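Local coordinates for protein GH86A beta-porphyranase (Bacteroides plebeius, PDB 4AW7) that cleaves the sulfated red-algal polysaccharide porphyran at its beta-1,4 linkages between galactose and L-galactose-6-sulfate, releasing mostly disaccharides, at residues L166-Y171 and D217-Y222; G503-R508 and V553-Q558. All blocks are in the same frame, centred on the assembly; numbering follows the deposited sequence.

Contact 1: residues L166-Y171 and D217-Y222; sequences LMVDFY and DRAGAY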
loop_
_atom_site.group_PDB
_atom_site.type_symbol
_atom_site.label_atom_id
_atom_site.label_comp_id
_atom_site.label_asym_id
_atom_site.label_seq_id
_atom_site.Cartn_x
_atom_site.Cartn_y
_atom_site.Cartn_z
ATOM N N LEU A 166 20.631 12.359 10.282
ATOM C CA LEU A 166 19.999 13.021 11.432
ATOM C C LEU A 166 18.487 12.709 11.462
ATOM O O LEU A 166 17.933 12.412 12.536
ATOM C CB LEU A 166 20.252 14.536 11.373
ATOM C CG LEU A 166 19.622 15.383 12.498
ATOM C CD1 LEU A 166 20.171 14.910 13.871
ATOM C CD2 LEU A 166 19.897 16.839 12.261
ATOM N N MET A 167 17.831 12.740 10.317
ATOM C CA MET A 167 16.389 12.427 10.247
ATOM C C MET A 167 16.140 10.984 10.683
ATOM O O MET A 167 15.163 10.706 11.394
ATOM C CB MET A 167 15.927 12.680 8.824
ATOM C CG MET A 167 15.821 14.133 8.470
ATOM S SD MET A 167 15.689 14.386 6.668
ATOM C CE MET A 167 15.025 16.064 6.617
ATOM N N VAL A 168 17.002 10.078 10.274
ATOM C CA VAL A 168 16.876 8.692 10.685
ATOM C C VAL A 168 17.117 8.545 12.188
ATOM O O VAL A 168 16.412 7.795 12.864
ATOM C CB VAL A 168 17.766 7.765 9.853
ATOM C CG1 VAL A 168 17.713 6.318 10.347
ATOM C CG2 VAL A 168 17.348 7.828 8.359
ATOM N N ASP A 169 18.106 9.272 12.740
ATOM C CA ASP A 169 18.370 9.229 14.169
ATOM C C ASP A 169 17.182 9.770 14.981
ATOM O O ASP A 169 16.902 9.288 16.077
ATOM C CB ASP A 169 19.646 10.015 14.479
ATOM C CG ASP A 169 20.900 9.317 14.046
ATOM O OD1 ASP A 169 20.897 8.093 13.782
ATOM O OD2 ASP A 169 21.957 10.024 13.990
ATOM N N PHE A 170 16.507 10.775 14.444
ATOM C CA PHE A 170 15.291 11.354 15.034
ATOM C C PHE A 170 14.225 10.256 15.103
ATOM O O PHE A 170 13.663 9.989 16.180
ATOM C CB PHE A 170 14.896 12.545 14.161
ATOM C CG PHE A 170 13.732 13.389 14.619
ATOM C CD1 PHE A 170 13.916 14.474 15.440
ATOM C CD2 PHE A 170 12.463 13.177 14.096
ATOM C CE1 PHE A 170 12.873 15.309 15.762
ATOM C CE2 PHE A 170 11.428 14.007 14.385
ATOM C CZ PHE A 170 11.616 15.073 15.249
ATOM N N TYR A 171 13.974 9.595 13.977
ATOM C CA TYR A 171 13.053 8.457 13.978
ATOM C C TYR A 171 13.428 7.390 15.029
ATOM O O TYR A 171 12.580 6.900 15.796
ATOM C CB TYR A 171 13.006 7.783 12.604
ATOM C CG TYR A 171 11.928 8.252 11.651
ATOM C CD1 TYR A 171 10.691 7.632 11.621
ATOM C CD2 TYR A 171 12.139 9.260 10.710
ATOM C CE1 TYR A 171 9.703 8.025 10.772
ATOM C CE2 TYR A 171 11.147 9.648 9.821
ATOM C CZ TYR A 171 9.916 9.006 9.843
ATOM O OH TYR A 171 8.876 9.305 8.994
ATOM N N ASP A 217 18.523 -0.212 8.560
ATOM C CA ASP A 217 19.705 -0.539 9.369
ATOM C C ASP A 217 19.819 0.323 10.618
ATOM O O ASP A 217 20.163 -0.161 11.685
ATOM C CB ASP A 217 20.969 -0.367 8.509
ATOM C CG ASP A 217 21.129 -1.434 7.465
ATOM O OD1 ASP A 217 20.541 -2.548 7.604
ATOM O OD2 ASP A 217 21.902 -1.187 6.507
ATOM N N ARG A 218 19.554 1.607 10.504
ATOM C CA ARG A 218 19.889 2.581 11.528
ATOM C C ARG A 218 18.717 2.902 12.466
ATOM O O ARG A 218 18.920 3.187 13.632
ATOM C CB ARG A 218 20.426 3.853 10.863
ATOM C CG ARG A 218 20.980 4.945 11.731
ATOM C CD ARG A 218 21.801 5.900 10.860
ATOM N NE ARG A 218 22.303 7.013 11.642
ATOM C CZ ARG A 218 23.493 7.575 11.468
ATOM N NH1 ARG A 218 24.321 7.135 10.526
ATOM N NH2 ARG A 218 23.847 8.600 12.232
ATOM N N ALA A 219 17.483 2.864 11.979
ATOM C CA ALA A 219 16.276 3.036 12.787
ATOM C C ALA A 219 15.350 1.823 12.841
ATOM O O ALA A 219 14.455 1.796 13.694
ATOM C CB ALA A 219 15.479 4.255 12.293
ATOM N N GLY A 220 15.541 0.835 11.972
ATOM C CA GLY A 220 14.548 -0.213 11.840
ATOM C C GLY A 220 14.294 -1.049 13.053
ATOM O O GLY A 220 13.181 -1.488 13.253
ATOM N N ALA A 221 15.303 -1.251 13.889
ATOM C CA ALA A 221 15.108 -2.004 15.116
ATOM C C ALA A 221 14.072 -1.358 16.038
ATOM O O ALA A 221 13.474 -2.041 16.845
ATOM C CB ALA A 221 16.438 -2.163 15.871
ATOM N N TYR A 222 13.907 -0.045 15.943
ATOM C CA TYR A 222 13.058 0.768 16.786
ATOM C C TYR A 222 11.699 1.067 16.153
ATOM O O TYR A 222 10.882 1.720 16.779
ATOM C CB TYR A 222 13.746 2.091 17.111
ATOM C CG TYR A 222 15.145 1.896 17.654
ATOM C CD1 TYR A 222 15.351 1.460 18.953
ATOM C CD2 TYR A 222 16.245 2.097 16.843
ATOM C CE1 TYR A 222 16.645 1.266 19.447
ATOM C CE2 TYR A 222 17.539 1.907 17.319
ATOM C CZ TYR A 222 17.735 1.474 18.619
ATOM O OH TYR A 222 19.016 1.285 19.116
#
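Val168 lays its CG1 methyl over the start of Arg218 and against Ala219, with CG1 3.6 Å from Ala219 CB and 3.7 Å from Arg218 CB. That methyl stands anti to the backbone N (chi1 176°), which aims it at Arg218 and Ala219 on helix 212-219, while Met214 and Phe215 of the same helix also touch the valine. Beside this apolar spot Arg218 runs out extended from CG to NE, passes slantwise over the valine methyl, and reaches Asp169 one residue further along helix 160-179. The grip is side-on and twofold: Arg218 NE gives its hydrogen to Asp169 OD1 at 2.8 Å, and Arg218 NH2 gives one to Asp169 OD2 at 2.9 Å. Both bonds are nearly straight; both oxygens lie close to the guanidinium plane and are met on their syn sides, though the nitrogens stand off the carboxylate plane because the two planes are twisted by 32°. Two bonds at once hold the guanidinium against rotation; its remaining nitrogen, NH1, has a long, weak ion pair with Glu165. Tyr171 adds its CB, 4.3 Å from Ala219 CB, then sends its ring inward, where Phe215 meets it edge-to-face and its hydroxyl bonds to Leu144 O, close to the substrate-binding Asn145. This is helix-to-helix packing on the outside of the parallel-stranded (beta/alpha) barrel that forms the catalytic domain of this glycoside hydrolase.

Contact 2: residues G503-R508 and V553-Q558; sequences GRASLR and VPFDIQ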
loop_
_atom_site.group_PDB
_atom_site.type_symbol
_atom_site.label_atom_id
_atom_site.label_comp_id
_atom_site.label_asym_id
_atom_site.label_seq_id
_atom_site.Cartn_x
_atom_site.Cartn_y
_atom_site.Cartn_z
ATOM N N GLY A 503 -2.151 -27.479 -4.136
ATOM C CA GLY A 503 -2.570 -26.089 -4.316
ATOM C C GLY A 503 -1.821 -25.459 -5.466
ATOM O O GLY A 503 -1.750 -26.022 -6.561
ATOM N N ARG A 504 -1.273 -24.275 -5.210
ATOM C CA ARG A 504 -0.604 -23.456 -6.214
ATOM C C ARG A 504 0.689 -22.882 -5.632
ATOM O O ARG A 504 0.871 -22.806 -4.436
ATOM C CB ARG A 504 -1.480 -22.322 -6.670
ATOM C CG ARG A 504 -2.774 -22.776 -7.271
ATOM C CD ARG A 504 -3.608 -21.618 -7.791
ATOM N NE ARG A 504 -3.990 -20.631 -6.772
ATOM C CZ ARG A 504 -5.085 -20.684 -6.011
ATOM N NH1 ARG A 504 -5.915 -21.703 -6.085
ATOM N NH2 ARG A 504 -5.333 -19.727 -5.156
ATOM N N ALA A 505 1.598 -22.497 -6.517
ATOM C CA ALA A 505 2.838 -21.847 -6.116
ATOM C C ALA A 505 3.297 -20.915 -7.198
ATOM O O ALA A 505 2.970 -21.077 -8.382
ATOM C CB ALA A 505 3.903 -22.905 -5.816
ATOM N N SER A 506 4.074 -19.926 -6.766
ATOM C CA SER A 506 4.701 -19.008 -7.708
ATOM C C SER A 506 5.968 -18.414 -7.107
ATOM O O SER A 506 6.130 -18.351 -5.891
ATOM C CB SER A 506 3.781 -17.896 -8.113
ATOM O OG SER A 506 3.446 -17.142 -6.993
ATOM N N LEU A 507 6.850 -17.979 -8.005
ATOM C CA LEU A 507 8.015 -17.193 -7.642
ATOM C C LEU A 507 7.712 -15.718 -7.946
ATOM O O LEU A 507 7.280 -15.385 -9.060
ATOM C CB LEU A 507 9.210 -17.646 -8.490
ATOM C CG LEU A 507 10.460 -16.769 -8.406
ATOM C CD1 LEU A 507 11.119 -16.818 -7.057
ATOM C CD2 LEU A 507 11.398 -17.172 -9.546
ATOM N N ARG A 508 7.937 -14.848 -6.954
ATOM C CA ARG A 508 7.854 -13.394 -7.158
ATOM C C ARG A 508 9.286 -12.933 -7.379
ATOM O O ARG A 508 10.066 -12.790 -6.426
ATOM C CB ARG A 508 7.277 -12.762 -5.926
ATOM C CG ARG A 508 5.873 -13.211 -5.582
ATOM C CD ARG A 508 5.363 -12.619 -4.308
ATOM N NE ARG A 508 5.261 -11.157 -4.297
ATOM C CZ ARG A 508 4.228 -10.465 -4.705
ATOM N NH1 ARG A 508 3.148 -11.036 -5.165
ATOM N NH2 ARG A 508 4.303 -9.140 -4.603
ATOM N N VAL A 553 6.187 -15.868 -11.561
ATOM C CA VAL A 553 6.454 -17.084 -12.344
ATOM C C VAL A 553 5.680 -18.226 -11.658
ATOM O O VAL A 553 6.198 -18.830 -10.722
ATOM C CB VAL A 553 7.946 -17.372 -12.396
ATOM C CG1 VAL A 553 8.216 -18.641 -13.210
ATOM C CG2 VAL A 553 8.709 -16.166 -12.931
ATOM N N PRO A 554 4.426 -18.464 -12.104
ATOM C CA PRO A 554 3.691 -19.600 -11.524
ATOM C C PRO A 554 4.297 -20.920 -11.902
ATOM O O PRO A 554 4.857 -21.055 -12.971
ATOM C CB PRO A 554 2.287 -19.466 -12.092
ATOM C CG PRO A 554 2.252 -18.274 -12.944
ATOM C CD PRO A 554 3.603 -17.694 -13.058
ATOM N N PHE A 555 4.211 -21.903 -11.022
ATOM C CA PHE A 555 4.710 -23.224 -11.361
ATOM C C PHE A 555 3.970 -24.257 -10.520
ATOM O O PHE A 555 3.280 -23.928 -9.564
ATOM C CB PHE A 555 6.238 -23.296 -11.179
ATOM C CG PHE A 555 6.701 -23.054 -9.773
ATOM C CD1 PHE A 555 6.714 -24.070 -8.835
ATOM C CD2 PHE A 555 7.094 -21.779 -9.350
ATOM C CE1 PHE A 555 7.109 -23.844 -7.549
ATOM C CE2 PHE A 555 7.499 -21.562 -8.070
ATOM C CZ PHE A 555 7.504 -22.580 -7.149
ATOM N N ASP A 556 4.144 -25.519 -10.866
ATOM C CA ASP A 556 3.452 -26.596 -10.160
ATOM C C ASP A 556 3.984 -26.726 -8.729
ATOM O O ASP A 556 5.174 -26.951 -8.487
ATOM C CB ASP A 556 3.640 -27.907 -10.936
ATOM C CG ASP A 556 2.662 -28.986 -10.537
ATOM O OD1 ASP A 556 2.265 -29.042 -9.378
ATOM O OD2 ASP A 556 2.328 -29.811 -11.443
ATOM N N ILE A 557 3.083 -26.604 -7.760
ATOM C CA ILE A 557 3.449 -26.744 -6.343
ATOM C C ILE A 557 4.151 -28.036 -6.036
ATOM O O ILE A 557 4.927 -28.137 -5.104
ATOM C CB ILE A 557 2.192 -26.611 -5.437
ATOM C CG1 ILE A 557 2.590 -26.403 -3.974
ATOM C CG2 ILE A 557 1.219 -27.810 -5.627
ATOM C CD1 ILE A 557 1.354 -26.125 -3.047
ATOM N N GLN A 558 3.872 -29.056 -6.854
ATOM C CA GLN A 558 4.441 -30.356 -6.672
ATOM C C GLN A 558 5.967 -30.376 -6.845
ATOM O O GLN A 558 6.648 -31.286 -6.371
ATOM C CB GLN A 558 3.686 -31.399 -7.554
ATOM C CG GLN A 558 2.098 -31.472 -7.322
ATOM C CD GLN A 558 1.722 -31.827 -5.892
ATOM O OE1 GLN A 558 2.511 -32.422 -5.171
ATOM N NE2 GLN A 558 0.477 -31.449 -5.460
HETATM O O HOH W 1 -1.704 -29.520 -6.279
HETATM O O HOH W 2 0.191 -26.197 -8.570
HETATM O O HOH W 3 0.713 -23.267 -9.293
#
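An edge pair of antiparallel strands in the C-terminal beta-sandwich makes up this contact: 546-555 is an outermost strand of its sheet, and 503-514 lies between it and 577-589. Leu507 and Val553 form a hydrogen-bonded pair, Leu507 N to Val553 O at 2.9 Å and Val553 N to Leu507 O at 2.8 Å. Ser506 and Pro554 follow as a non-hydrogen-bonded pair, and Phe555 N then bonds to Ala505 O at 3.0 Å. Further along, water takes over from direct backbone bonds: one molecule joins Ala505 N to Phe555 O, a second Gly503 O to Ile557 N, a third Gly503 N to Gln558 NE2. Phe555 folds its ring back beneath the neighbouring strand, CG set between its own N and carbonyl carbon (chi1 62°). Ala505 CB sits over one ring face in a CH-pi contact, 4.2 Å from the centroid, and Phe555 CE2 lies 4.3 Å from Leu507 CB; Leu583, Leu560, Ile525 and Val530 also touch this side chain. With an alanine in place of Phe555, Ala505 CB would probably lose the ring it rests on, and Leu507 an apolar neighbour. Beyond the ring Ile557 turns back toward strand 503-514, its CG1 anti to the backbone N, and lays CD1 3.6 Å from Arg504 O while CG2 rests 3.6 Å from Gly503 O.

Read from the N terminus, contact 1 comes first: helix 160-179 runs out, the chain passes through strand 189-195 of the parallel sheet and the short helix 206-210, and helix 212-219 brings it back, closing a loop of 45 residues. The chain then completes the parallel barrel sheet of the catalytic domain and crosses the first beta-sandwich region before contact 2 opens at 503-508. Its 44-residue loop holds no helix and takes in strands 522-525 and 528-530 before returning along 546-555. The loops follow in series, neither enclosing nor crossing the other, and their nearest atoms are about 20 Å apart. Contact 1 ties neighbouring outer helices together; contact 2 adds an edge strand to the C-terminal sheet.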